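Local coordinates for protein putative aldo/keto reductase (Salmonella enterica subsp. enterica serovar Typhimurium, PDB 4R9O) that probably works as an NADP-dependent oxidoreductase of the aldo/keto reductase family, built on a TIM barrel, at residues A145-H150 with S173-T178; F158-F163 with F177-N182; F163-F168 with D196-Q201. All coordinates share one frame; numbering follows the deposited sequence.

Contact 1. Residues A145-H150 with S173-T178; sequences AFQHLH and SRLPFT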
ATOM      1  N   ALA C 145      33.606  18.913   2.380  1.00 29.75           N
ATOM      2  CA  ALA C 145      34.482  17.747   2.363  1.00 31.17           C
ATOM      3  C   ALA C 145      34.955  17.452   0.942  1.00 29.79           C
ATOM      4  O   ALA C 145      36.161  17.302   0.698  1.00 29.13           O
ATOM      5  CB  ALA C 145      33.778  16.533   2.962  1.00 30.09           C
ATOM      6  N   PHE C 146      34.009  17.376   0.011  1.00 24.88           N
ATOM      7  CA  PHE C 146      34.334  17.106  -1.385  1.00 28.81           C
ATOM      8  C   PHE C 146      35.294  18.161  -1.938  1.00 32.02           C
ATOM      9  O   PHE C 146      36.254  17.813  -2.631  1.00 31.56           O
ATOM     10  CB  PHE C 146      33.065  17.046  -2.253  1.00 27.11           C
ATOM     11  CG  PHE C 146      32.267  15.770  -2.097  1.00 26.31           C
ATOM     12  CD1 PHE C 146      31.169  15.531  -2.909  1.00 26.15           C
ATOM     13  CD2 PHE C 146      32.608  14.817  -1.146  1.00 27.34           C
ATOM     14  CE1 PHE C 146      30.424  14.361  -2.784  1.00 25.70           C
ATOM     15  CE2 PHE C 146      31.867  13.648  -1.011  1.00 28.26           C
ATOM     16  CZ  PHE C 146      30.766  13.428  -1.841  1.00 28.84           C
ATOM     17  N   GLN C 147      35.037  19.437  -1.633  1.00 35.16           N
ATOM     18  CA  GLN C 147      35.935  20.531  -2.022  1.00 39.49           C
ATOM     19  C   GLN C 147      37.359  20.303  -1.538  1.00 37.55           C
ATOM     20  O   GLN C 147      38.327  20.490  -2.285  1.00 37.75           O
ATOM     21  CB  GLN C 147      35.453  21.881  -1.475  1.00 49.93           C
ATOM     22  CG  GLN C 147      34.211  22.465  -2.132  1.00 58.50           C
ATOM     23  CD  GLN C 147      33.883  21.800  -3.442  1.00 64.87           C
ATOM     24  OE1 GLN C 147      33.074  20.873  -3.497  1.00 66.02           O
ATOM     25  NE2 GLN C 147      34.515  22.266  -4.513  1.00 69.35           N
ATOM     26  N   HIS C 148      37.492  19.936  -0.271  1.00 34.33           N
ATOM     27  CA  HIS C 148      38.812  19.753   0.291  1.00 36.87           C
ATOM     28  C   HIS C 148      39.535  18.590  -0.384  1.00 31.54           C
ATOM     29  O   HIS C 148      40.702  18.693  -0.734  1.00 33.30           O
ATOM     30  CB  HIS C 148      38.733  19.518   1.795  1.00 37.98           C
ATOM     31  CG  HIS C 148      40.057  19.189   2.410  1.00 42.55           C
ATOM     32  ND1 HIS C 148      40.397  17.914   2.802  1.00 44.85           N
ATOM     33  CD2 HIS C 148      41.135  19.963   2.665  1.00 46.78           C
ATOM     34  CE1 HIS C 148      41.623  17.920   3.296  1.00 49.03           C
ATOM     35  NE2 HIS C 148      42.093  19.152   3.223  1.00 51.21           N
ATOM     36  N   LEU C 149      38.829  17.483  -0.553  1.00 30.28           N
ATOM     37  CA  LEU C 149      39.405  16.277  -1.147  1.00 32.06           C
ATOM     38  C   LEU C 149      39.797  16.513  -2.613  1.00 34.33           C
ATOM     39  O   LEU C 149      40.796  15.976  -3.107  1.00 33.09           O
ATOM     40  CB  LEU C 149      38.408  15.114  -1.042  1.00 30.75           C
ATOM     41  CG  LEU C 149      38.358  14.288   0.248  1.00 33.22           C
ATOM     42  CD1 LEU C 149      38.375  15.151   1.481  1.00 39.99           C
ATOM     43  CD2 LEU C 149      37.127  13.397   0.279  1.00 27.13           C
ATOM     44  N   HIS C 150      38.994  17.315  -3.305  1.00 33.27           N
ATOM     45  CA  HIS C 150      39.278  17.661  -4.692  1.00 34.77           C
ATOM     46  C   HIS C 150      40.466  18.620  -4.794  1.00 37.52           C
ATOM     47  O   HIS C 150      41.334  18.458  -5.656  1.00 39.21           O
ATOM     48  CB  HIS C 150      38.037  18.275  -5.348  1.00 33.04           C
ATOM     49  CG  HIS C 150      38.195  18.537  -6.814  1.00 37.57           C
ATOM     50  ND1 HIS C 150      38.075  17.545  -7.763  1.00 39.88           N
ATOM     51  CD2 HIS C 150      38.465  19.677  -7.494  1.00 41.23           C
ATOM     52  CE1 HIS C 150      38.259  18.065  -8.965  1.00 40.15           C
ATOM     53  NE2 HIS C 150      38.493  19.355  -8.830  1.00 42.45           N
ATOM     54  N   SER C 173      23.314  20.954  -6.063  1.00 25.05           N
ATOM     55  CA  SER C 173      23.203  22.414  -5.974  1.00 24.97           C
ATOM     56  C   SER C 173      24.407  23.046  -5.282  1.00 24.41           C
ATOM     57  O   SER C 173      24.750  24.190  -5.563  1.00 27.25           O
ATOM     58  CB  SER C 173      21.914  22.829  -5.246  1.00 24.55           C
ATOM     59  OG  SER C 173      21.893  22.406  -3.892  1.00 25.96           O
ATOM     60  N   ARG C 174      25.069  22.290  -4.412  1.00 23.04           N
ATOM     61  CA  ARG C 174      26.170  22.828  -3.627  1.00 24.31           C
ATOM     62  C   ARG C 174      27.531  22.655  -4.304  1.00 28.14           C
ATOM     63  O   ARG C 174      28.519  23.229  -3.855  1.00 31.02           O
ATOM     64  CB  ARG C 174      26.207  22.171  -2.251  1.00 25.37           C
ATOM     65  CG  ARG C 174      24.869  22.189  -1.487  1.00 26.90           C
ATOM     66  CD  ARG C 174      24.343  23.594  -1.358  1.00 27.03           C
ATOM     67  NE  ARG C 174      23.381  23.748  -0.265  1.00 27.80           N
ATOM     68  CZ  ARG C 174      22.131  24.170  -0.423  1.00 26.70           C
ATOM     69  NH1 ARG C 174      21.679  24.472  -1.633  1.00 26.91           N
ATOM     70  NH2 ARG C 174      21.337  24.300   0.629  1.00 26.87           N
ATOM     71  N   LEU C 175      27.581  21.871  -5.375  1.00 28.88           N
ATOM     72  CA  LEU C 175      28.865  21.482  -5.966  1.00 31.86           C
ATOM     73  C   LEU C 175      29.211  22.235  -7.244  1.00 34.30           C
ATOM     74  O   LEU C 175      28.363  22.443  -8.109  1.00 33.95           O
ATOM     75  CB  LEU C 175      28.874  19.978  -6.234  1.00 30.72           C
ATOM     76  CG  LEU C 175      28.759  19.134  -4.963  1.00 30.78           C
ATOM     77  CD1 LEU C 175      28.555  17.654  -5.272  1.00 30.07           C
ATOM     78  CD2 LEU C 175      29.979  19.328  -4.074  1.00 31.74           C
ATOM     79  N   PRO C 176      30.480  22.648  -7.368  1.00 39.86           N
ATOM     80  CA  PRO C 176      30.958  23.331  -8.572  1.00 41.55           C
ATOM     81  C   PRO C 176      31.275  22.352  -9.709  1.00 42.44           C
ATOM     82  O   PRO C 176      31.528  22.777 -10.836  1.00 44.67           O
ATOM     83  CB  PRO C 176      32.222  24.044  -8.085  1.00 42.40           C
ATOM     84  CG  PRO C 176      32.723  23.173  -6.980  1.00 43.24           C
ATOM     85  CD  PRO C 176      31.496  22.625  -6.300  1.00 41.34           C
ATOM     86  N   PHE C 177      31.257  21.057  -9.408  1.00 40.18           N
ATOM     87  CA  PHE C 177      31.458  20.030 -10.427  1.00 39.09           C
ATOM     88  C   PHE C 177      30.289  19.044 -10.466  1.00 38.72           C
ATOM     89  O   PHE C 177      29.593  18.851  -9.464  1.00 38.43           O
ATOM     90  CB  PHE C 177      32.770  19.280 -10.185  1.00 40.88           C
ATOM     91  CG  PHE C 177      33.104  19.095  -8.730  1.00 42.33           C
ATOM     92  CD1 PHE C 177      32.347  18.248  -7.933  1.00 42.68           C
ATOM     93  CD2 PHE C 177      34.172  19.766  -8.161  1.00 41.63           C
ATOM     94  CE1 PHE C 177      32.646  18.082  -6.598  1.00 41.72           C
ATOM     95  CE2 PHE C 177      34.481  19.598  -6.828  1.00 43.99           C
ATOM     96  CZ  PHE C 177      33.712  18.758  -6.043  1.00 43.42           C
ATOM     97  N   THR C 178      30.086  18.416 -11.621  1.00 35.82           N
ATOM     98  CA  THR C 178      28.976  17.490 -11.812  1.00 33.54           C
ATOM     99  C   THR C 178      29.142  16.187 -11.039  1.00 30.51           C
ATOM    100  O   THR C 178      30.197  15.554 -11.110  1.00 28.89           O
ATOM    101  CB  THR C 178      28.816  17.131 -13.292  1.00 37.63           C
ATOM    102  OG1 THR C 178      28.829  18.330 -14.072  1.00 42.07           O
ATOM    103  CG2 THR C 178      27.519  16.350 -13.528  1.00 35.43           C
TER
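The ring of Phe177 packs against helix 139-151, touching the side chains of Phe146, Gln147 and His150. CE2 of Phe177 stands over one face of the imidazole, toward its rim, 3.9 Å from CG of His150. The two rings are inclined at 44°. At the edge of the phenyl ring, CB of Phe146 lies 4.2 Å from CZ of Phe177. Leu175 comes in at the edge of the Phe146 ring, its CD1 4.1 Å from CD1 of Phe146. Gln147 lies alongside, its amide plane 24° from the Phe177 ring and its end against the ring of Pro176.

Phe177 takes this place with CG between its backbone N and carbonyl carbon (chi1 35°), and its carbonyl accepts a hydrogen bond from Gln172. One layer further in, Phe158 of strand 155-161 stacks on Phe146. Arg174 forms a salt bridge with Asp140 of the helix and hydrogen bonds to the backbone carbonyls of Gln203 and Gln204 of a second subunit. No hydrogen bond crosses between the segments, so van der Waals packing holds the loop to the helix at the outside of the barrel, chiefly through Phe177, Phe146 and Leu175, with the flat end of Gln147 among them.

Contact 2. Residues F158-F163 with F177-N182; sequences FGVSNF and FTLATN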
ATOM      1  N   PHE C 158      33.261  12.731  -7.942  1.00 28.57           N
ATOM      2  CA  PHE C 158      32.346  12.482  -6.835  1.00 28.10           C
ATOM      3  C   PHE C 158      30.981  12.044  -7.349  1.00 26.40           C
ATOM      4  O   PHE C 158      30.558  12.449  -8.428  1.00 22.96           O
ATOM      5  CB  PHE C 158      32.200  13.736  -5.957  1.00 25.27           C
ATOM      6  CG  PHE C 158      33.505  14.225  -5.382  1.00 25.14           C
ATOM      7  CD1 PHE C 158      33.972  13.737  -4.180  1.00 27.01           C
ATOM      8  CD2 PHE C 158      34.261  15.182  -6.048  1.00 27.73           C
ATOM      9  CE1 PHE C 158      35.179  14.176  -3.646  1.00 25.88           C
ATOM     10  CE2 PHE C 158      35.465  15.632  -5.525  1.00 30.66           C
ATOM     11  CZ  PHE C 158      35.931  15.120  -4.322  1.00 28.35           C
ATOM     12  N   GLY C 159      30.296  11.222  -6.560  1.00 25.47           N
ATOM     13  CA  GLY C 159      28.969  10.771  -6.920  1.00 26.46           C
ATOM     14  C   GLY C 159      28.216  10.328  -5.692  1.00 23.86           C
ATOM     15  O   GLY C 159      28.670  10.534  -4.568  1.00 25.46           O
ATOM     16  N   VAL C 160      27.061   9.717  -5.914  1.00 25.33           N
ATOM     17  CA  VAL C 160      26.224   9.217  -4.838  1.00 22.58           C
ATOM     18  C   VAL C 160      25.728   7.826  -5.173  1.00 24.26           C
ATOM     19  O   VAL C 160      25.957   7.317  -6.283  1.00 22.28           O
ATOM     20  CB  VAL C 160      25.001  10.127  -4.583  1.00 20.64           C
ATOM     21  CG1 VAL C 160      25.449  11.520  -4.178  1.00 22.27           C
ATOM     22  CG2 VAL C 160      24.110  10.174  -5.835  1.00 18.65           C
ATOM     23  N   SER C 161      25.036   7.222  -4.209  1.00 22.06           N
ATOM     24  CA  SER C 161      24.465   5.897  -4.367  1.00 22.53           C
ATOM     25  C   SER C 161      23.106   5.850  -3.669  1.00 24.91           C
ATOM     26  O   SER C 161      22.973   6.314  -2.531  1.00 24.05           O
ATOM     27  CB  SER C 161      25.411   4.831  -3.805  1.00 29.77           C
ATOM     28  OG  SER C 161      24.856   3.530  -3.921  1.00 34.60           O
ATOM     29  N   ASN C 162      22.101   5.346  -4.391  1.00 24.97           N
ATOM     30  CA  ASN C 162      20.747   5.106  -3.886  1.00 27.62           C
ATOM     31  C   ASN C 162      19.988   6.373  -3.511  1.00 25.96           C
ATOM     32  O   ASN C 162      19.106   6.329  -2.661  1.00 24.38           O
ATOM     33  CB  ASN C 162      20.789   4.166  -2.686  1.00 29.00           C
ATOM     34  CG  ASN C 162      21.584   2.911  -2.972  1.00 33.63           C
ATOM     35  OD1 ASN C 162      21.266   2.175  -3.895  1.00 32.99           O
ATOM     36  ND2 ASN C 162      22.646   2.679  -2.198  1.00 36.47           N
ATOM     37  N   PHE C 163      20.332   7.482  -4.160  1.00 22.68           N
ATOM     38  CA  PHE C 163      19.654   8.768  -3.959  1.00 23.43           C
ATOM     39  C   PHE C 163      18.369   8.883  -4.776  1.00 24.06           C
ATOM     40  O   PHE C 163      18.289   8.401  -5.914  1.00 26.40           O
ATOM     41  CB  PHE C 163      20.595   9.936  -4.325  1.00 24.55           C
ATOM     42  CG  PHE C 163      21.517  10.369  -3.201  1.00 23.74           C
ATOM     43  CD1 PHE C 163      21.742  11.710  -2.952  1.00 22.29           C
ATOM     44  CD2 PHE C 163      22.167   9.434  -2.409  1.00 24.85           C
ATOM     45  CE1 PHE C 163      22.590  12.122  -1.918  1.00 24.71           C
ATOM     46  CE2 PHE C 163      23.011   9.839  -1.377  1.00 26.93           C
ATOM     47  CZ  PHE C 163      23.225  11.186  -1.137  1.00 25.09           C
ATOM     48  N   PHE C 177      31.257  21.057  -9.408  1.00 40.18           N
ATOM     49  CA  PHE C 177      31.458  20.030 -10.427  1.00 39.09           C
ATOM     50  C   PHE C 177      30.289  19.044 -10.466  1.00 38.72           C
ATOM     51  O   PHE C 177      29.593  18.851  -9.464  1.00 38.43           O
ATOM     52  CB  PHE C 177      32.770  19.280 -10.185  1.00 40.88           C
ATOM     53  CG  PHE C 177      33.104  19.095  -8.730  1.00 42.33           C
ATOM     54  CD1 PHE C 177      32.347  18.248  -7.933  1.00 42.68           C
ATOM     55  CD2 PHE C 177      34.172  19.766  -8.161  1.00 41.63           C
ATOM     56  CE1 PHE C 177      32.646  18.082  -6.598  1.00 41.72           C
ATOM     57  CE2 PHE C 177      34.481  19.598  -6.828  1.00 43.99           C
ATOM     58  CZ  PHE C 177      33.712  18.758  -6.043  1.00 43.42           C
ATOM     59  N   THR C 178      30.086  18.416 -11.621  1.00 35.82           N
ATOM     60  CA  THR C 178      28.976  17.490 -11.812  1.00 33.54           C
ATOM     61  C   THR C 178      29.142  16.187 -11.039  1.00 30.51           C
ATOM     62  O   THR C 178      30.197  15.554 -11.110  1.00 28.89           O
ATOM     63  CB  THR C 178      28.816  17.131 -13.292  1.00 37.63           C
ATOM     64  OG1 THR C 178      28.829  18.330 -14.072  1.00 42.07           O
ATOM     65  CG2 THR C 178      27.519  16.350 -13.528  1.00 35.43           C
ATOM     66  N   LEU C 179      28.097  15.780 -10.317  1.00 28.71           N
ATOM     67  CA  LEU C 179      28.068  14.446  -9.721  1.00 28.02           C
ATOM     68  C   LEU C 179      28.155  13.420 -10.851  1.00 28.48           C
ATOM     69  O   LEU C 179      27.423  13.503 -11.840  1.00 27.09           O
ATOM     70  CB  LEU C 179      26.805  14.251  -8.878  1.00 29.13           C
ATOM     71  CG  LEU C 179      26.788  14.982  -7.525  1.00 27.63           C
ATOM     72  CD1 LEU C 179      25.409  14.884  -6.844  1.00 27.85           C
ATOM     73  CD2 LEU C 179      27.874  14.425  -6.626  1.00 28.97           C
ATOM     74  N   ALA C 180      29.064  12.462 -10.736  1.00 26.28           N
ATOM     75  CA  ALA C 180      29.382  11.667 -11.911  1.00 26.78           C
ATOM     76  C   ALA C 180      28.562  10.386 -12.004  1.00 29.31           C
ATOM     77  O   ALA C 180      28.597   9.701 -13.027  1.00 31.76           O
ATOM     78  CB  ALA C 180      30.860  11.354 -11.935  1.00 31.36           C
ATOM     79  N   THR C 181      27.832  10.053 -10.942  1.00 26.46           N
ATOM     80  CA  THR C 181      26.943   8.896 -10.989  1.00 27.56           C
ATOM     81  C   THR C 181      25.991   8.850  -9.801  1.00 29.03           C
ATOM     82  O   THR C 181      26.212   9.492  -8.764  1.00 25.34           O
ATOM     83  CB  THR C 181      27.714   7.545 -11.024  1.00 28.29           C
ATOM     84  OG1 THR C 181      26.856   6.519 -11.539  1.00 27.90           O
ATOM     85  CG2 THR C 181      28.163   7.141  -9.630  1.00 30.41           C
ATOM     86  N   ASN C 182      24.933   8.070  -9.978  1.00 26.60           N
ATOM     87  CA  ASN C 182      24.055   7.672  -8.891  1.00 26.17           C
ATOM     88  C   ASN C 182      23.958   6.169  -9.025  1.00 27.26           C
ATOM     89  O   ASN C 182      23.307   5.658  -9.934  1.00 28.26           O
ATOM     90  CB  ASN C 182      22.685   8.356  -8.992  1.00 21.55           C
ATOM     91  CG  ASN C 182      21.772   8.075  -7.788  1.00 23.76           C
ATOM     92  OD1 ASN C 182      22.180   7.466  -6.789  1.00 22.48           O
ATOM     93  ND2 ASN C 182      20.523   8.553  -7.876  1.00 21.89           N
TER
HETATM   94  O   HOH W   1      32.660  14.787  -9.876  1.00 33.51           O
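Phe158 O takes the shortest hydrogen bond of this contact, from Ala180 N at 2.7 Å. The same oxygen receives a CA-H...O contact from Leu179. Next along the strand, Val160 N donates to Thr181 O at 3.0 Å, and Val160 pairs with Asn182 in a parallel bridge, where strand 155-161 meets strand 182-185. A water bridges the start of the pairing, accepting from Phe158 N and donating to Thr178 O.

At the far end the carboxamide of Asn182 takes over from the backbone. Its CG is anti to its own N (chi1 -174°), which carries the amide across to the turn after the strand. There Asn182 OD1 accepts from Phe163 N on a lone pair at 3.2 Å, while Asn182 ND2 donates to Phe163 O at 3.0 Å, an acceptor lying within 1° of the amide plane. Both polar ends of one side chain thus grip one residue and fix the amide's rotation.

Leu179 CD2 packs against Gly159 CA (3.8 Å), and CG2 of Val160 lies against the Asn182 amide. The rings of Phe158 and Phe177 are nearly parallel, at 16°, but displaced so that little of one ring lies over the other; Phe158 CD2 meets Phe177 CE1 at 3.4 Å.

This is adjacent-strand pairing of the TIM barrel, across the beta-alpha-beta unit whose helix is 165-173. Ser161 closes the strand and Asn162 begins the turn; both are probable NADP(+) ligands. Ser161 OG is hydrogen-bonded to Gln183 O, and Asn162 ND2 is hydrogen-bonded to His131 O. By gripping Phe163 through both amide atoms, Asn182 restrains the turn that directly follows these two residues, a second-shell role consistent with a preorganised cofactor site.

Contact 3. Residues F163-F168 with D196-Q201; sequences FTPAQF and DGTLDQ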
ATOM      1  N   PHE C 163      20.332   7.482  -4.160  1.00 22.68           N
ATOM      2  CA  PHE C 163      19.654   8.768  -3.959  1.00 23.43           C
ATOM      3  C   PHE C 163      18.369   8.883  -4.776  1.00 24.06           C
ATOM      4  O   PHE C 163      18.289   8.401  -5.914  1.00 26.40           O
ATOM      5  CB  PHE C 163      20.595   9.936  -4.325  1.00 24.55           C
ATOM      6  CG  PHE C 163      21.517  10.369  -3.201  1.00 23.74           C
ATOM      7  CD1 PHE C 163      21.742  11.710  -2.952  1.00 22.29           C
ATOM      8  CD2 PHE C 163      22.167   9.434  -2.409  1.00 24.85           C
ATOM      9  CE1 PHE C 163      22.590  12.122  -1.918  1.00 24.71           C
ATOM     10  CE2 PHE C 163      23.011   9.839  -1.377  1.00 26.93           C
ATOM     11  CZ  PHE C 163      23.225  11.186  -1.137  1.00 25.09           C
ATOM     12  N   THR C 164      17.358   9.525  -4.192  1.00 24.28           N
ATOM     13  CA  THR C 164      16.184   9.953  -4.936  1.00 30.28           C
ATOM     14  C   THR C 164      16.618  11.127  -5.806  1.00 32.57           C
ATOM     15  O   THR C 164      17.661  11.724  -5.538  1.00 32.81           O
ATOM     16  CB  THR C 164      15.027  10.394  -3.995  1.00 39.95           C
ATOM     17  OG1 THR C 164      15.431  11.564  -3.267  1.00 36.94           O
ATOM     18  CG2 THR C 164      14.673   9.284  -3.008  1.00 39.44           C
ATOM     19  N   PRO C 165      15.824  11.475  -6.837  1.00 30.05           N
ATOM     20  CA  PRO C 165      16.184  12.677  -7.598  1.00 28.29           C
ATOM     21  C   PRO C 165      16.230  13.969  -6.769  1.00 25.18           C
ATOM     22  O   PRO C 165      17.021  14.842  -7.111  1.00 26.34           O
ATOM     23  CB  PRO C 165      15.082  12.754  -8.666  1.00 29.82           C
ATOM     24  CG  PRO C 165      14.656  11.342  -8.861  1.00 29.79           C
ATOM     25  CD  PRO C 165      14.741  10.712  -7.489  1.00 29.25           C
ATOM     26  N   ALA C 166      15.393  14.119  -5.744  1.00 27.75           N
ATOM     27  CA  ALA C 166      15.433  15.331  -4.921  1.00 27.38           C
ATOM     28  C   ALA C 166      16.697  15.358  -4.038  1.00 25.89           C
ATOM     29  O   ALA C 166      17.311  16.408  -3.833  1.00 24.16           O
ATOM     30  CB  ALA C 166      14.167  15.447  -4.055  1.00 28.98           C
ATOM     31  N   GLN C 167      17.099  14.206  -3.523  1.00 20.38           N
ATOM     32  CA  GLN C 167      18.364  14.143  -2.776  1.00 21.89           C
ATOM     33  C   GLN C 167      19.567  14.446  -3.679  1.00 24.20           C
ATOM     34  O   GLN C 167      20.522  15.121  -3.265  1.00 23.68           O
ATOM     35  CB  GLN C 167      18.518  12.771  -2.111  1.00 21.85           C
ATOM     36  CG  GLN C 167      17.557  12.594  -0.919  1.00 25.88           C
ATOM     37  CD  GLN C 167      17.228  11.144  -0.660  1.00 26.94           C
ATOM     38  OE1 GLN C 167      16.534  10.808   0.305  1.00 30.00           O
ATOM     39  NE2 GLN C 167      17.724  10.267  -1.528  1.00 22.71           N
ATOM     40  N   PHE C 168      19.502  13.942  -4.912  1.00 24.76           N
ATOM     41  CA  PHE C 168      20.544  14.173  -5.901  1.00 24.75           C
ATOM     42  C   PHE C 168      20.644  15.673  -6.215  1.00 24.64           C
ATOM     43  O   PHE C 168      21.733  16.248  -6.225  1.00 26.67           O
ATOM     44  CB  PHE C 168      20.257  13.354  -7.167  1.00 23.46           C
ATOM     45  CG  PHE C 168      21.349  13.415  -8.200  1.00 25.81           C
ATOM     46  CD1 PHE C 168      22.309  12.420  -8.273  1.00 25.40           C
ATOM     47  CD2 PHE C 168      21.413  14.465  -9.097  1.00 29.83           C
ATOM     48  CE1 PHE C 168      23.320  12.470  -9.227  1.00 28.03           C
ATOM     49  CE2 PHE C 168      22.420  14.530 -10.046  1.00 32.11           C
ATOM     50  CZ  PHE C 168      23.377  13.530 -10.111  1.00 26.78           C
ATOM     51  N   ASP C 196      10.125   5.464 -11.645  1.00 35.80           N
ATOM     52  CA  ASP C 196       9.900   6.387 -10.525  1.00 36.46           C
ATOM     53  C   ASP C 196      10.641   7.725 -10.645  1.00 33.02           C
ATOM     54  O   ASP C 196      10.546   8.565  -9.755  1.00 35.01           O
ATOM     55  CB  ASP C 196      10.242   5.721  -9.180  1.00 39.75           C
ATOM     56  CG  ASP C 196      11.740   5.703  -8.866  1.00 42.74           C
ATOM     57  OD1 ASP C 196      12.576   6.077  -9.719  1.00 41.43           O
ATOM     58  OD2 ASP C 196      12.076   5.365  -7.707  1.00 45.07           O
ATOM     59  N   GLY C 197      11.393   7.921 -11.721  1.00 31.09           N
ATOM     60  CA  GLY C 197      12.045   9.203 -11.945  1.00 29.98           C
ATOM     61  C   GLY C 197      13.541   9.183 -11.724  1.00 28.69           C
ATOM     62  O   GLY C 197      14.258  10.099 -12.122  1.00 30.64           O
ATOM     63  N   THR C 198      14.024   8.139 -11.072  1.00 26.13           N
ATOM     64  CA  THR C 198      15.454   8.041 -10.813  1.00 26.34           C
ATOM     65  C   THR C 198      16.235   7.961 -12.115  1.00 26.67           C
ATOM     66  O   THR C 198      17.166   8.737 -12.334  1.00 25.95           O
ATOM     67  CB  THR C 198      15.779   6.835  -9.952  1.00 28.31           C
ATOM     68  OG1 THR C 198      15.173   7.015  -8.663  1.00 28.81           O
ATOM     69  CG2 THR C 198      17.302   6.680  -9.805  1.00 28.72           C
ATOM     70  N   LEU C 199      15.836   7.032 -12.980  1.00 27.33           N
ATOM     71  CA  LEU C 199      16.539   6.805 -14.236  1.00 28.64           C
ATOM     72  C   LEU C 199      16.199   7.864 -15.286  1.00 30.83           C
ATOM     73  O   LEU C 199      17.010   8.127 -16.185  1.00 30.58           O
ATOM     74  CB  LEU C 199      16.229   5.407 -14.772  1.00 30.48           C
ATOM     75  CG  LEU C 199      16.756   4.260 -13.898  1.00 28.45           C
ATOM     76  CD1 LEU C 199      16.348   2.891 -14.439  1.00 28.36           C
ATOM     77  CD2 LEU C 199      18.264   4.357 -13.748  1.00 27.53           C
ATOM     78  N   ASP C 200      15.006   8.461 -15.182  1.00 30.20           N
ATOM     79  CA  ASP C 200      14.649   9.590 -16.036  1.00 31.72           C
ATOM     80  C   ASP C 200      15.593  10.762 -15.807  1.00 28.28           C
ATOM     81  O   ASP C 200      16.081  11.372 -16.759  1.00 25.40           O
ATOM     82  CB  ASP C 200      13.207  10.050 -15.782  1.00 40.93           C
ATOM     83  CG  ASP C 200      12.185   8.959 -16.036  1.00 48.51           C
ATOM     84  OD1 ASP C 200      12.411   8.122 -16.935  1.00 52.03           O
ATOM     85  OD2 ASP C 200      11.158   8.937 -15.320  1.00 50.26           O
ATOM     86  N   GLN C 201      15.823  11.094 -14.533  1.00 27.95           N
ATOM     87  CA  GLN C 201      16.721  12.183 -14.180  1.00 27.85           C
ATOM     88  C   GLN C 201      18.140  11.934 -14.700  1.00 27.20           C
ATOM     89  O   GLN C 201      18.793  12.846 -15.205  1.00 26.70           O
ATOM     90  CB  GLN C 201      16.763  12.385 -12.657  1.00 24.40           C
ATOM     91  CG  GLN C 201      17.779  13.427 -12.226  1.00 28.25           C
ATOM     92  CD  GLN C 201      17.972  13.462 -10.734  1.00 29.86           C
ATOM     93  OE1 GLN C 201      18.373  12.467 -10.134  1.00 33.63           O
ATOM     94  NE2 GLN C 201      17.642  14.593 -10.114  1.00 28.11           N
TER
HETATM   95  O   HOH W   2      16.563   6.301  -6.259  1.00 30.18           O
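Gln201 lays its amide against Pro165 and forms the tight part of this contact. OE1 of Gln201 comes 3.4 Å from CA of Pro165, and NE2 of Gln201 donates to Pro165 O at 3.1 Å. That donor is tilted 24° from the carbonyl plane, and the acceptor in turn lies somewhat out of the amide plane. Pro165 O is also hydrogen-bonded to Thr169 OG1. The glutamine gets there by an extended chain, with CG anti to the backbone N (chi1 175°). Phe168 lies against the same amide, its CB 3.6 Å from Gln201 OE1 and its ring plane turned 51° from the amide.

Two helix N-termini of successive beta-alpha units of the TIM barrel meet here, those of 165-173 and 198-205. Thr164 is the N-cap of the first, its OG1 accepting from Gln167 N. Before the second, Asp196 makes an Asx turn: its OD1 accepts from both Thr198 N and Thr198 OG1, on the same face of the carboxylate. Gly197, the N-cap residue, places its carbonyl O 3.5 Å from Pro165 CG.

Toward Phe163 and Thr198 the fit is looser. CD of Pro165 is 3.9 Å from Thr198 OG1, the two side chains crossing at about a right angle, and no direct hydrogen bond joins Phe163 to Thr198. A water spans them instead, donating to Phe163 O at 2.7 Å and also to Thr198 OG1.

In the fold
The three contacts follow one side of the TIM barrel through consecutive beta-alpha units: helix 139-151, strand 155-161, helix 165-173, strand 182-185 and helix 198-205. Along the chain, contacts 1 and 2 end on one stretch, 173-178 and 177-182, while the segments of contact 3 alternate with those of contact 2 and of contact 1. Contact 2 is buried between the others, its centre 11 Å from each, whereas contacts 1 and 3 are 20 Å apart and do not touch. Contact 2 passes to contact 3 through Phe163, with Phe168 packing on Leu179 and Val160. The series runs from the outer helical layer, through strand pairing beside the probable NADP(+) site, to the next helix starts. Contacts 1 and 3 also touch a second subunit.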